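Side-chain contacts in binding component of ABC transporter (Wolinella succinogenes, PDB 3K4U), which binds lysine in the cleft between its two lobes and probably hands it to an ABC transporter for uptake into the cell: residues E[95-100]-E[109-114]; E[125-130]-E[137-142]; E[151-156]-E[176-181]; E[158-161]-E[166-169]. All blocks are in the same frame, centred on the assembly; numbering follows the deposited sequence.

Overall arrangement
All four contacts lie in one of the two lobes of this solute-binding protein, round a mixed sheet that holds strands 89-98, 117-121, 138-142, 159-163 and 179-182. Their centres are 9 to 17 Å apart. Along the chain interaction 1 comes first, then interaction 2, then interaction 3, and both segments of interaction 4 fall between the two of interaction 3. Strand 89-98, used by interaction 1, pairs antiparallel with strand 159-163 of interaction 4 and with strand 179-182 of interaction 3. Interactions 3 and 4 are the nearest pair, with helix 145-154 meeting strand 159-163. Interaction 2 reaches the bound lysine through Ser125, so the start of helix 125-133 ties this lobe to the ligand cleft.

Interaction 1 (E[95-100]-E[109-114]); sequences LLVKKG and KDLDKP
Leu95 and Val97 meet Leu111 where a 3-10 turn, in the connection from strand 89-98 to strand 117-121, folds back over the mixed sheet of one lobe of the solute-binding protein. Being two residues apart on a strand, Leu95 and Val97 project to the same side of the sheet, and Leu111 points back at them from the turn. A single methyl does the work: CD2 of Leu111 lies 4.3 Å from CD1 of Leu95, and the same CD2 is 4.3 Å from CG1 of Val97. The two strand methyls approach it from directions about 75° apart. Leu95 gains its reach by extension, since CD1 is anti to CA (chi2 180°), whereas the shorter, beta-branched Val97 offers CG1 from close to the backbone. With 10.1 Å between CA of Val97 and CA of Leu111, only side chains span the interval, and branched aliphatic residues suit this buried place because they fill it without bringing polar atoms. Met159, present as selenomethionine, touches both Val97 and Leu111 from strand 159-163 and adds to the cluster. Just after the turn, NZ of Lys113 makes a weak hydrogen bond of 3.2 Å back to the backbone O of Asp110.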
loop_
_atom_site.group_PDB
_atom_site.type_symbol
_atom_site.label_atom_id
_atom_site.label_comp_id
_atom_site.label_asym_id
_atom_site.label_seq_id
_atom_site.Cartn_x
_atom_site.Cartn_y
_atom_site.Cartn_z
ATOM N N LEU E 95 -21.273 -21.041 -20.536
ATOM C CA LEU E 95 -21.967 -22.045 -21.316
ATOM C C LEU E 95 -23.000 -22.820 -20.478
ATOM O O LEU E 95 -22.737 -23.206 -19.328
ATOM C CB LEU E 95 -20.962 -22.977 -21.981
ATOM C CG LEU E 95 -19.812 -22.340 -22.778
ATOM C CD1 LEU E 95 -18.914 -23.413 -23.358
ATOM C CD2 LEU E 95 -20.306 -21.410 -23.892
ATOM N N LEU E 96 -24.190 -23.007 -21.046
ATOM C CA LEU E 96 -25.127 -23.957 -20.486
ATOM C C LEU E 96 -25.214 -25.123 -21.458
ATOM O O LEU E 96 -25.463 -24.902 -22.642
ATOM C CB LEU E 96 -26.497 -23.322 -20.269
ATOM C CG LEU E 96 -26.696 -22.234 -19.210
ATOM C CD1 LEU E 96 -28.185 -21.892 -19.141
ATOM C CD2 LEU E 96 -26.155 -22.635 -17.836
ATOM N N VAL E 97 -24.992 -26.349 -20.963
ATOM C CA VAL E 97 -24.966 -27.573 -21.807
ATOM C C VAL E 97 -25.998 -28.609 -21.346
ATOM O O VAL E 97 -26.474 -28.555 -20.211
ATOM C CB VAL E 97 -23.518 -28.214 -21.864
ATOM C CG1 VAL E 97 -22.442 -27.141 -22.142
ATOM C CG2 VAL E 97 -23.171 -28.983 -20.577
ATOM N N LYS E 98 -26.349 -29.548 -22.219
ATOM C CA LYS E 98 -27.217 -30.670 -21.834
ATOM C C LYS E 98 -26.443 -31.642 -20.942
ATOM O O LYS E 98 -25.211 -31.707 -21.015
ATOM C CB LYS E 98 -27.744 -31.414 -23.064
ATOM C CG LYS E 98 -29.282 -31.625 -23.081
ATOM C CD LYS E 98 -29.790 -32.704 -22.100
ATOM C CE LYS E 98 -31.202 -32.382 -21.562
ATOM N NZ LYS E 98 -32.263 -32.389 -22.618
ATOM N N LYS E 99 -27.170 -32.393 -20.112
ATOM C CA LYS E 99 -26.574 -33.356 -19.173
ATOM C C LYS E 99 -25.471 -34.252 -19.764
ATOM O O LYS E 99 -25.515 -34.642 -20.935
ATOM C CB LYS E 99 -27.657 -34.213 -18.497
ATOM C CG LYS E 99 -28.145 -33.655 -17.152
ATOM C CD LYS E 99 -28.259 -34.754 -16.085
ATOM C CE LYS E 99 -28.335 -34.159 -14.674
ATOM N NZ LYS E 99 -27.076 -33.479 -14.243
ATOM N N GLY E 100 -24.471 -34.557 -18.942
ATOM C CA GLY E 100 -23.388 -35.461 -19.342
ATOM C C GLY E 100 -22.337 -34.804 -20.224
ATOM O O GLY E 100 -21.139 -35.082 -20.078
ATOM N N LYS E 109 -12.618 -25.414 -25.499
ATOM C CA LYS E 109 -12.091 -25.873 -26.786
ATOM C C LYS E 109 -12.502 -27.304 -27.104
ATOM O O LYS E 109 -12.675 -27.662 -28.268
ATOM C CB LYS E 109 -10.571 -25.708 -26.827
ATOM C CG LYS E 109 -10.114 -24.365 -27.373
ATOM C CD LYS E 109 -8.833 -23.862 -26.700
ATOM C CE LYS E 109 -8.439 -22.491 -27.251
ATOM N NZ LYS E 109 -7.703 -21.674 -26.259
ATOM N N ASP E 110 -12.676 -28.102 -26.054
ATOM C CA ASP E 110 -13.207 -29.459 -26.163
ATOM C C ASP E 110 -14.642 -29.509 -26.723
ATOM O O ASP E 110 -15.196 -30.597 -26.898
ATOM C CB ASP E 110 -13.161 -30.167 -24.800
ATOM C CG ASP E 110 -11.777 -30.136 -24.158
ATOM O OD1 ASP E 110 -11.712 -29.995 -22.914
ATOM O OD2 ASP E 110 -10.759 -30.261 -24.886
ATOM N N LEU E 111 -15.227 -28.344 -27.016
ATOM C CA LEU E 111 -16.623 -28.273 -27.488
ATOM C C LEU E 111 -16.862 -27.793 -28.920
ATOM O O LEU E 111 -18.022 -27.661 -29.342
ATOM C CB LEU E 111 -17.489 -27.472 -26.507
ATOM C CG LEU E 111 -18.582 -28.197 -25.707
ATOM C CD1 LEU E 111 -18.356 -29.708 -25.581
ATOM C CD2 LEU E 111 -18.723 -27.576 -24.322
ATOM N N ASP E 112 -15.791 -27.560 -29.679
ATOM C CA ASP E 112 -15.940 -27.085 -31.057
ATOM C C ASP E 112 -16.495 -28.025 -32.116
ATOM O O ASP E 112 -16.890 -27.555 -33.179
ATOM C CB ASP E 112 -14.649 -26.511 -31.587
ATOM C CG ASP E 112 -14.690 -25.036 -31.639
ATOM O OD1 ASP E 112 -14.747 -24.464 -30.546
ATOM O OD2 ASP E 112 -14.683 -24.455 -32.747
ATOM N N LYS E 113 -16.528 -29.328 -31.852
ATOM C CA LYS E 113 -16.976 -30.308 -32.859
ATOM C C LYS E 113 -18.129 -29.795 -33.742
ATOM O O LYS E 113 -19.097 -29.250 -33.214
ATOM C CB LYS E 113 -17.378 -31.628 -32.193
ATOM C CG LYS E 113 -16.320 -32.250 -31.309
ATOM C CD LYS E 113 -16.685 -32.110 -29.845
ATOM C CE LYS E 113 -15.942 -33.127 -28.977
ATOM N NZ LYS E 113 -14.452 -32.962 -28.995
ATOM N N PRO E 114 -18.037 -29.982 -35.084
ATOM C CA PRO E 114 -19.137 -29.510 -35.943
ATOM C C PRO E 114 -20.390 -30.376 -35.756
ATOM O O PRO E 114 -21.487 -29.964 -36.138
ATOM C CB PRO E 114 -18.571 -29.640 -37.368
ATOM C CG PRO E 114 -17.180 -30.252 -37.220
ATOM C CD PRO E 114 -17.093 -30.827 -35.842
#

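Interaction 2 (E[125-130]-E[137-142]); sequences SAEYAA and AKLKTY. With LYS (lysine), chain K.
A beta-alpha-beta crossover, strand 117-121, helix 125-133 and strand 138-142, brings Ala130 and Glu127 of the helix against Leu139 and Thr141 of the returning strand. The short helix and strand axes come within 10.2 Å and run nearly antiparallel, at 166°. CB of Ala130 meets CD1 of Leu139 at 3.8 Å; the small alanine lets the larger leucine come up to the helix. One turn earlier the aliphatic part of Glu127 serves as a hydrophobic surface, its CG 3.9 Å from CG2 of Thr141. That methyl is available because OG1 of Thr141 sits between the backbone N and the carbonyl carbon (chi1 69°), leaving CG2 anti to the carbonyl carbon. The buried carboxylate of Glu127 is held through OE1 by the backbone N of Gly123, while Lys131 is a long, weak partner of OE2. At the first turn, Ser125 N donates a nearly straight hydrogen bond (171°) of 2.7 Å to OXT of the bound lysine, and the helix N-terminus would probably help stabilise the ligand's carboxylate. Ser125 OG also bonds to OG1 of Thr73, which hydrogen-bonds the lysine too. A crossover helix that presents its N-terminal end to the ligand is characteristic of the periplasmic solute-binding fold.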
loop_
_atom_site.group_PDB
_atom_site.type_symbol
_atom_site.label_atom_id
_atom_site.label_comp_id
_atom_site.label_asym_id
_atom_site.label_seq_id
_atom_site.Cartn_x
_atom_site.Cartn_y
_atom_site.Cartn_z
ATOM N N SER E 125 -23.643 -9.431 -27.427
ATOM C CA SER E 125 -22.275 -9.741 -27.015
ATOM C C SER E 125 -21.903 -11.179 -27.302
ATOM O O SER E 125 -20.862 -11.446 -27.891
ATOM C CB SER E 125 -22.084 -9.524 -25.524
ATOM O OG SER E 125 -21.491 -8.286 -25.260
ATOM N N ALA E 126 -22.758 -12.105 -26.888
ATOM C CA ALA E 126 -22.479 -13.518 -27.052
ATOM C C ALA E 126 -22.337 -13.882 -28.528
ATOM O O ALA E 126 -21.428 -14.617 -28.915
ATOM C CB ALA E 126 -23.572 -14.327 -26.395
ATOM N N GLU E 127 -23.225 -13.358 -29.363
ATOM C CA GLU E 127 -23.212 -13.753 -30.732
ATOM C C GLU E 127 -21.871 -13.437 -31.388
ATOM O O GLU E 127 -21.348 -14.276 -32.135
ATOM C CB GLU E 127 -24.336 -13.087 -31.481
ATOM C CG GLU E 127 -24.764 -13.899 -32.672
ATOM C CD GLU E 127 -24.765 -13.077 -33.915
ATOM O OE1 GLU E 127 -25.203 -11.905 -33.855
ATOM O OE2 GLU E 127 -24.354 -13.626 -34.959
ATOM N N TYR E 128 -21.323 -12.252 -31.086
ATOM C CA TYR E 128 -20.006 -11.811 -31.581
ATOM C C TYR E 128 -18.817 -12.597 -30.973
ATOM O O TYR E 128 -17.852 -12.931 -31.671
ATOM C CB TYR E 128 -19.837 -10.299 -31.377
ATOM C CG TYR E 128 -20.987 -9.509 -31.965
ATOM C CD1 TYR E 128 -21.092 -9.327 -33.360
ATOM C CD2 TYR E 128 -21.995 -8.959 -31.139
ATOM C CE1 TYR E 128 -22.174 -8.629 -33.919
ATOM C CE2 TYR E 128 -23.069 -8.248 -31.694
ATOM C CZ TYR E 128 -23.154 -8.097 -33.081
ATOM O OH TYR E 128 -24.208 -7.394 -33.637
ATOM N N ALA E 129 -18.905 -12.880 -29.679
ATOM C CA ALA E 129 -17.928 -13.723 -28.986
ATOM C C ALA E 129 -17.914 -15.138 -29.584
ATOM O O ALA E 129 -16.869 -15.603 -30.059
ATOM C CB ALA E 129 -18.203 -13.769 -27.486
ATOM N N ALA E 130 -19.066 -15.808 -29.603
ATOM C CA ALA E 130 -19.135 -17.138 -30.193
ATOM C C ALA E 130 -18.560 -17.191 -31.607
ATOM O O ALA E 130 -17.948 -18.189 -31.974
ATOM C CB ALA E 130 -20.546 -17.669 -30.173
ATOM N N ALA E 137 -18.262 -25.171 -34.505
ATOM C CA ALA E 137 -19.590 -25.544 -34.012
ATOM C C ALA E 137 -20.678 -24.834 -34.784
ATOM O O ALA E 137 -20.450 -23.744 -35.300
ATOM C CB ALA E 137 -19.709 -25.260 -32.535
ATOM N N LYS E 138 -21.850 -25.462 -34.892
ATOM C CA LYS E 138 -22.997 -24.787 -35.511
ATOM C C LYS E 138 -23.460 -23.686 -34.579
ATOM O O LYS E 138 -23.700 -23.931 -33.392
ATOM C CB LYS E 138 -24.169 -25.736 -35.739
ATOM C CG LYS E 138 -24.240 -26.416 -37.084
ATOM C CD LYS E 138 -25.388 -27.432 -37.058
ATOM C CE LYS E 138 -25.035 -28.726 -37.810
ATOM N NZ LYS E 138 -25.954 -29.857 -37.439
ATOM N N LEU E 139 -23.577 -22.480 -35.120
ATOM C CA LEU E 139 -24.175 -21.374 -34.390
ATOM C C LEU E 139 -25.506 -20.933 -35.000
ATOM O O LEU E 139 -25.545 -20.434 -36.136
ATOM C CB LEU E 139 -23.218 -20.175 -34.284
ATOM C CG LEU E 139 -23.793 -18.976 -33.511
ATOM C CD1 LEU E 139 -23.501 -19.107 -32.023
ATOM C CD2 LEU E 139 -23.247 -17.664 -34.049
ATOM N N LYS E 140 -26.573 -21.104 -34.213
ATOM C CA LYS E 140 -27.907 -20.613 -34.553
ATOM C C LYS E 140 -28.372 -19.542 -33.578
ATOM O O LYS E 140 -28.024 -19.557 -32.395
ATOM C CB LYS E 140 -28.919 -21.747 -34.559
ATOM C CG LYS E 140 -28.846 -22.635 -35.781
ATOM C CD LYS E 140 -30.195 -23.244 -36.074
ATOM C CE LYS E 140 -30.635 -24.174 -34.982
ATOM N NZ LYS E 140 -31.730 -25.020 -35.473
ATOM N N THR E 141 -29.195 -18.633 -34.088
ATOM C CA THR E 141 -29.576 -17.442 -33.340
ATOM C C THR E 141 -31.090 -17.207 -33.297
ATOM O O THR E 141 -31.804 -17.499 -34.242
ATOM C CB THR E 141 -28.969 -16.176 -33.951
ATOM O OG1 THR E 141 -29.602 -15.938 -35.220
ATOM C CG2 THR E 141 -27.474 -16.300 -34.101
ATOM N N TYR E 142 -31.533 -16.616 -32.194
ATOM C CA TYR E 142 -32.911 -16.420 -31.899
ATOM C C TYR E 142 -33.115 -15.048 -31.284
ATOM O O TYR E 142 -32.232 -14.520 -30.585
ATOM C CB TYR E 142 -33.364 -17.517 -30.939
ATOM C CG TYR E 142 -33.282 -18.885 -31.579
ATOM C CD1 TYR E 142 -34.322 -19.352 -32.379
ATOM C CD2 TYR E 142 -32.147 -19.696 -31.417
ATOM C CE1 TYR E 142 -34.256 -20.579 -32.982
ATOM C CE2 TYR E 142 -32.072 -20.936 -32.025
ATOM C CZ TYR E 142 -33.138 -21.375 -32.810
ATOM O OH TYR E 142 -33.093 -22.606 -33.436
HETATM N N LYS K . -24.010 -7.905 -22.404
HETATM C CA LYS K . -24.949 -8.254 -23.450
HETATM C C LYS K . -24.706 -7.319 -24.613
HETATM O O LYS K . -24.314 -6.175 -24.394
HETATM C CB LYS K . -26.390 -8.081 -22.951
HETATM C CG LYS K . -27.429 -8.870 -23.714
HETATM C CD LYS K . -28.711 -8.118 -23.774
HETATM C CE LYS K . -29.891 -8.994 -24.209
HETATM N NZ LYS K . -31.205 -8.347 -23.957
HETATM O OXT LYS K . -24.898 -7.673 -25.774
#

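Interaction 3 (E[151-156]-E[176-181]); sequences EVLNGK and QGYLVH
Leu179 meets Val152 and Leu153 where the last turn of helix 145-154 packs against the start of strand 179-182, at the edge of the mixed sheet in one lobe of the solute-binding fold. From the strand, CB of Leu179 lies beside the backbone O of Val97 on neighbouring strand 89-98. With CG anti to the carbonyl carbon (chi1 -86°), the chain heads for the helix, and CG comes 4.1 Å from CG2 of Val152. Its branch CD1 reaches furthest in, lying 3.7 Å from CD2 of Leu153 while also touching CG2 of Val152. The Val152 and Leu179 side chains meet at a slant; those of Leu153 and Leu179 are set at about a right angle and touch methyl to methyl. Leucine suits this buried position because its apolar CD1 alone can reach two helix residues. The helix finishes just beyond in a Schellman motif, with Lys156 N bonded to Glu151 O at 2.8 Å and Gly155 N to Val152 O at 2.9 Å; Gly155 easily adopts the positive phi this requires. Leu153 also rests on Phe170 of helix 164-175. Tyr178 directs its ring away from the helix but leaves its CB 3.9 Å from CD2 of Leu153.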
loop_
_atom_site.group_PDB
_atom_site.type_symbol
_atom_site.label_atom_id
_atom_site.label_comp_id
_atom_site.label_asym_id
_atom_site.label_seq_id
_atom_site.Cartn_x
_atom_site.Cartn_y
_atom_site.Cartn_z
ATOM N N GLU E 151 -34.107 -24.402 -27.072
ATOM C CA GLU E 151 -33.495 -25.334 -28.032
ATOM C C GLU E 151 -32.567 -26.386 -27.388
ATOM O O GLU E 151 -32.538 -27.552 -27.810
ATOM C CB GLU E 151 -32.735 -24.589 -29.142
ATOM C CG GLU E 151 -33.487 -23.492 -29.864
ATOM C CD GLU E 151 -34.718 -23.999 -30.578
ATOM O OE1 GLU E 151 -34.582 -24.900 -31.444
ATOM O OE2 GLU E 151 -35.830 -23.498 -30.266
ATOM N N VAL E 152 -31.802 -26.012 -26.376
ATOM C CA VAL E 152 -31.021 -27.043 -25.722
ATOM C C VAL E 152 -31.929 -27.865 -24.763
ATOM O O VAL E 152 -31.859 -29.121 -24.748
ATOM C CB VAL E 152 -29.592 -26.537 -25.222
ATOM C CG1 VAL E 152 -29.541 -25.001 -25.036
ATOM C CG2 VAL E 152 -29.071 -27.308 -24.025
ATOM N N LEU E 153 -32.820 -27.180 -24.038
ATOM C CA LEU E 153 -33.886 -27.877 -23.270
ATOM C C LEU E 153 -34.755 -28.817 -24.114
ATOM O O LEU E 153 -35.214 -29.858 -23.630
ATOM C CB LEU E 153 -34.800 -26.899 -22.528
ATOM C CG LEU E 153 -34.230 -26.363 -21.213
ATOM C CD1 LEU E 153 -35.011 -25.154 -20.729
ATOM C CD2 LEU E 153 -34.194 -27.439 -20.166
ATOM N N ASN E 154 -34.964 -28.445 -25.376
ATOM C CA ASN E 154 -35.745 -29.263 -26.287
ATOM C C ASN E 154 -34.937 -30.391 -26.892
ATOM O O ASN E 154 -35.509 -31.317 -27.453
ATOM C CB ASN E 154 -36.391 -28.401 -27.382
ATOM C CG ASN E 154 -37.595 -27.621 -26.868
ATOM O OD1 ASN E 154 -38.089 -27.877 -25.766
ATOM N ND2 ASN E 154 -38.063 -26.658 -27.657
ATOM N N GLY E 155 -33.610 -30.315 -26.770
ATOM C CA GLY E 155 -32.723 -31.287 -27.418
ATOM C C GLY E 155 -32.676 -31.096 -28.933
ATOM O O GLY E 155 -32.598 -32.069 -29.682
ATOM N N LYS E 156 -32.744 -29.848 -29.380
ATOM C CA LYS E 156 -32.591 -29.507 -30.789
ATOM C C LYS E 156 -31.252 -28.760 -30.985
ATOM O O LYS E 156 -30.872 -28.393 -32.111
ATOM C CB LYS E 156 -33.768 -28.637 -31.265
ATOM C CG LYS E 156 -35.171 -29.203 -30.994
ATOM C CD LYS E 156 -36.058 -29.083 -32.237
ATOM C CE LYS E 156 -37.441 -28.504 -31.922
ATOM N NZ LYS E 156 -38.005 -27.779 -33.114
ATOM N N GLN E 176 -31.555 -26.379 -13.352
ATOM C CA GLN E 176 -30.856 -27.173 -12.309
ATOM C C GLN E 176 -30.910 -28.689 -12.495
ATOM O O GLN E 176 -29.901 -29.366 -12.309
ATOM C CB GLN E 176 -31.245 -26.768 -10.866
ATOM C CG GLN E 176 -32.648 -27.202 -10.397
ATOM C CD GLN E 176 -33.702 -26.097 -10.492
ATOM O OE1 GLN E 176 -34.236 -25.656 -9.475
ATOM N NE2 GLN E 176 -34.008 -25.656 -11.710
ATOM N N GLY E 177 -32.073 -29.219 -12.853
ATOM C CA GLY E 177 -32.194 -30.648 -13.112
ATOM C C GLY E 177 -31.775 -31.109 -14.505
ATOM O O GLY E 177 -31.416 -32.268 -14.680
ATOM N N TYR E 178 -31.804 -30.221 -15.499
ATOM C CA TYR E 178 -31.716 -30.667 -16.894
ATOM C C TYR E 178 -30.447 -30.263 -17.630
ATOM O O TYR E 178 -29.977 -30.988 -18.496
ATOM C CB TYR E 178 -32.946 -30.206 -17.687
ATOM C CG TYR E 178 -34.253 -30.423 -16.960
ATOM C CD1 TYR E 178 -35.089 -31.491 -17.289
ATOM C CD2 TYR E 178 -34.649 -29.566 -15.921
ATOM C CE1 TYR E 178 -36.299 -31.690 -16.617
ATOM C CE2 TYR E 178 -35.848 -29.759 -15.237
ATOM C CZ TYR E 178 -36.669 -30.820 -15.593
ATOM O OH TYR E 178 -37.857 -31.008 -14.921
ATOM N N LEU E 179 -29.903 -29.099 -17.296
ATOM C CA LEU E 179 -28.683 -28.605 -17.929
ATOM C C LEU E 179 -27.549 -28.534 -16.918
ATOM O O LEU E 179 -27.764 -28.782 -15.717
ATOM C CB LEU E 179 -28.932 -27.226 -18.535
ATOM C CG LEU E 179 -29.504 -27.074 -19.954
ATOM C CD1 LEU E 179 -30.578 -28.095 -20.288
ATOM C CD2 LEU E 179 -30.041 -25.668 -20.101
ATOM N N VAL E 180 -26.341 -28.231 -17.406
ATOM C CA VAL E 180 -25.196 -27.990 -16.523
ATOM C C VAL E 180 -24.378 -26.784 -16.970
ATOM O O VAL E 180 -24.001 -26.669 -18.143
ATOM C CB VAL E 180 -24.283 -29.212 -16.358
ATOM C CG1 VAL E 180 -23.146 -28.884 -15.378
ATOM C CG2 VAL E 180 -25.070 -30.404 -15.853
ATOM N N HIS E 181 -24.113 -25.911 -16.002
ATOM C CA HIS E 181 -23.420 -24.642 -16.168
ATOM C C HIS E 181 -21.890 -24.795 -16.204
ATOM O O HIS E 181 -21.244 -24.999 -15.160
ATOM C CB HIS E 181 -23.826 -23.759 -14.983
ATOM C CG HIS E 181 -23.347 -22.346 -15.058
ATOM N ND1 HIS E 181 -22.978 -21.738 -16.239
ATOM C CD2 HIS E 181 -23.237 -21.399 -14.096
ATOM C CE1 HIS E 181 -22.640 -20.483 -16.001
ATOM N NE2 HIS E 181 -22.799 -20.248 -14.711
#

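Interaction 4 (E[158-161]-E[166-169]); sequences DMFI and FNVA
Phe160, on strand 159-163, meets Phe166 and Asn167 from the first turn of helix 164-175, inside one lobe of the solute-binding fold. Both phenylalanines set CG anti to the backbone N (chi1 -177° for Phe160), which sends their rings into the space between strand and helix. The nearest atoms are CE2 of Phe160 and CE2 of Phe166, 3.5 Å apart. The ring centroids are separated by 5.6 Å and the planes are inclined at 44°, so the rings meet obliquely. Asn167 holds CG anti to its carbonyl carbon, and its amide lies almost perpendicular to the Phe160 ring, with the planes 83° apart. OD1 lies at the edge of that ring, in its plane, 3.7 Å from CD2 of Phe160. Ala148, Val149 and Val152 of helix 145-154 also touch Phe160, and Phe166 meets the ring of Phe162, a residue of the lysine pocket. Replacing Phe160 by an alanine would probably open a gap between strand and helix, leaving Phe166 without one of its ring neighbours and the Asn167 amide freer to turn. Chemically, the carbonyl oxygen faces ring C-H groups that carry slight positive charge, so a buried polar atom probably gains modest electrostatic compensation from an otherwise apolar contact.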
loop_
_atom_site.group_PDB
_atom_site.type_symbol
_atom_site.label_atom_id
_atom_site.label_comp_id
_atom_site.label_asym_id
_atom_site.label_seq_id
_atom_site.Cartn_x
_atom_site.Cartn_y
_atom_site.Cartn_z
ATOM N N ASP E 158 -27.271 -28.303 -28.343
ATOM C CA ASP E 158 -26.516 -28.963 -27.270
ATOM C C ASP E 158 -26.109 -28.036 -26.133
ATOM O O ASP E 158 -25.874 -28.496 -25.019
ATOM C CB ASP E 158 -25.278 -29.641 -27.830
ATOM C CG ASP E 158 -25.522 -30.263 -29.172
ATOM O OD1 ASP E 158 -26.213 -31.311 -29.223
ATOM O OD2 ASP E 158 -25.017 -29.694 -30.172
HETATM N N MSE E 159 -26.035 -26.737 -26.419
HETATM C CA MSE E 159 -25.459 -25.772 -25.495
HETATM C C MSE E 159 -25.768 -24.325 -25.843
HETATM O O MSE E 159 -25.836 -23.948 -27.025
HETATM C CB MSE E 159 -23.950 -25.938 -25.458
HETATM C CG MSE E 159 -23.344 -26.031 -26.838
HETATM SE SE MSE E 159 -21.419 -26.187 -26.697
HETATM C CE MSE E 159 -20.973 -26.096 -28.627
ATOM N N PHE E 160 -25.920 -23.535 -24.781
ATOM C CA PHE E 160 -26.275 -22.114 -24.808
ATOM C C PHE E 160 -25.087 -21.249 -24.337
ATOM O O PHE E 160 -24.367 -21.620 -23.413
ATOM C CB PHE E 160 -27.492 -21.913 -23.900
ATOM C CG PHE E 160 -28.025 -20.505 -23.875
ATOM C CD1 PHE E 160 -28.701 -19.973 -24.974
ATOM C CD2 PHE E 160 -27.882 -19.719 -22.744
ATOM C CE1 PHE E 160 -29.178 -18.679 -24.947
ATOM C CE2 PHE E 160 -28.365 -18.427 -22.730
ATOM C CZ PHE E 160 -29.015 -17.913 -23.836
ATOM N N ILE E 161 -24.864 -20.117 -24.993
ATOM C CA ILE E 161 -23.768 -19.194 -24.628
ATOM C C ILE E 161 -24.328 -17.813 -24.357
ATOM O O ILE E 161 -25.138 -17.308 -25.124
ATOM C CB ILE E 161 -22.697 -19.038 -25.719
ATOM C CG1 ILE E 161 -21.552 -18.128 -25.208
ATOM C CG2 ILE E 161 -23.315 -18.462 -27.009
ATOM C CD1 ILE E 161 -20.309 -18.012 -26.170
ATOM N N PHE E 166 -26.674 -14.389 -16.350
ATOM C CA PHE E 166 -27.887 -14.998 -16.900
ATOM C C PHE E 166 -27.949 -16.484 -16.600
ATOM O O PHE E 166 -28.952 -16.980 -16.061
ATOM C CB PHE E 166 -28.004 -14.757 -18.399
ATOM C CG PHE E 166 -29.205 -15.412 -19.038
ATOM C CD1 PHE E 166 -30.340 -14.667 -19.341
ATOM C CD2 PHE E 166 -29.181 -16.770 -19.380
ATOM C CE1 PHE E 166 -31.443 -15.262 -19.943
ATOM C CE2 PHE E 166 -30.289 -17.377 -19.994
ATOM C CZ PHE E 166 -31.420 -16.621 -20.269
ATOM N N ASN E 167 -26.875 -17.194 -16.927
ATOM C CA ASN E 167 -26.805 -18.619 -16.684
ATOM C C ASN E 167 -27.068 -19.026 -15.250
ATOM O O ASN E 167 -27.840 -19.941 -14.987
ATOM C CB ASN E 167 -25.476 -19.159 -17.174
ATOM C CG ASN E 167 -25.309 -18.989 -18.655
ATOM O OD1 ASN E 167 -26.270 -19.119 -19.428
ATOM N ND2 ASN E 167 -24.087 -18.693 -19.074
ATOM N N VAL E 168 -26.466 -18.352 -14.290
ATOM C CA VAL E 168 -26.769 -18.807 -12.927
ATOM C C VAL E 168 -28.235 -18.586 -12.532
ATOM O O VAL E 168 -28.813 -19.416 -11.874
ATOM C CB VAL E 168 -25.707 -18.423 -11.836
ATOM C CG1 VAL E 168 -24.693 -17.510 -12.348
ATOM C CG2 VAL E 168 -26.351 -17.861 -10.617
ATOM N N ALA E 169 -28.844 -17.495 -12.976
ATOM C CA ALA E 169 -30.251 -17.244 -12.670
ATOM C C ALA E 169 -31.135 -18.248 -13.402
ATOM O O ALA E 169 -32.138 -18.731 -12.873
ATOM C CB ALA E 169 -30.626 -15.836 -13.025
#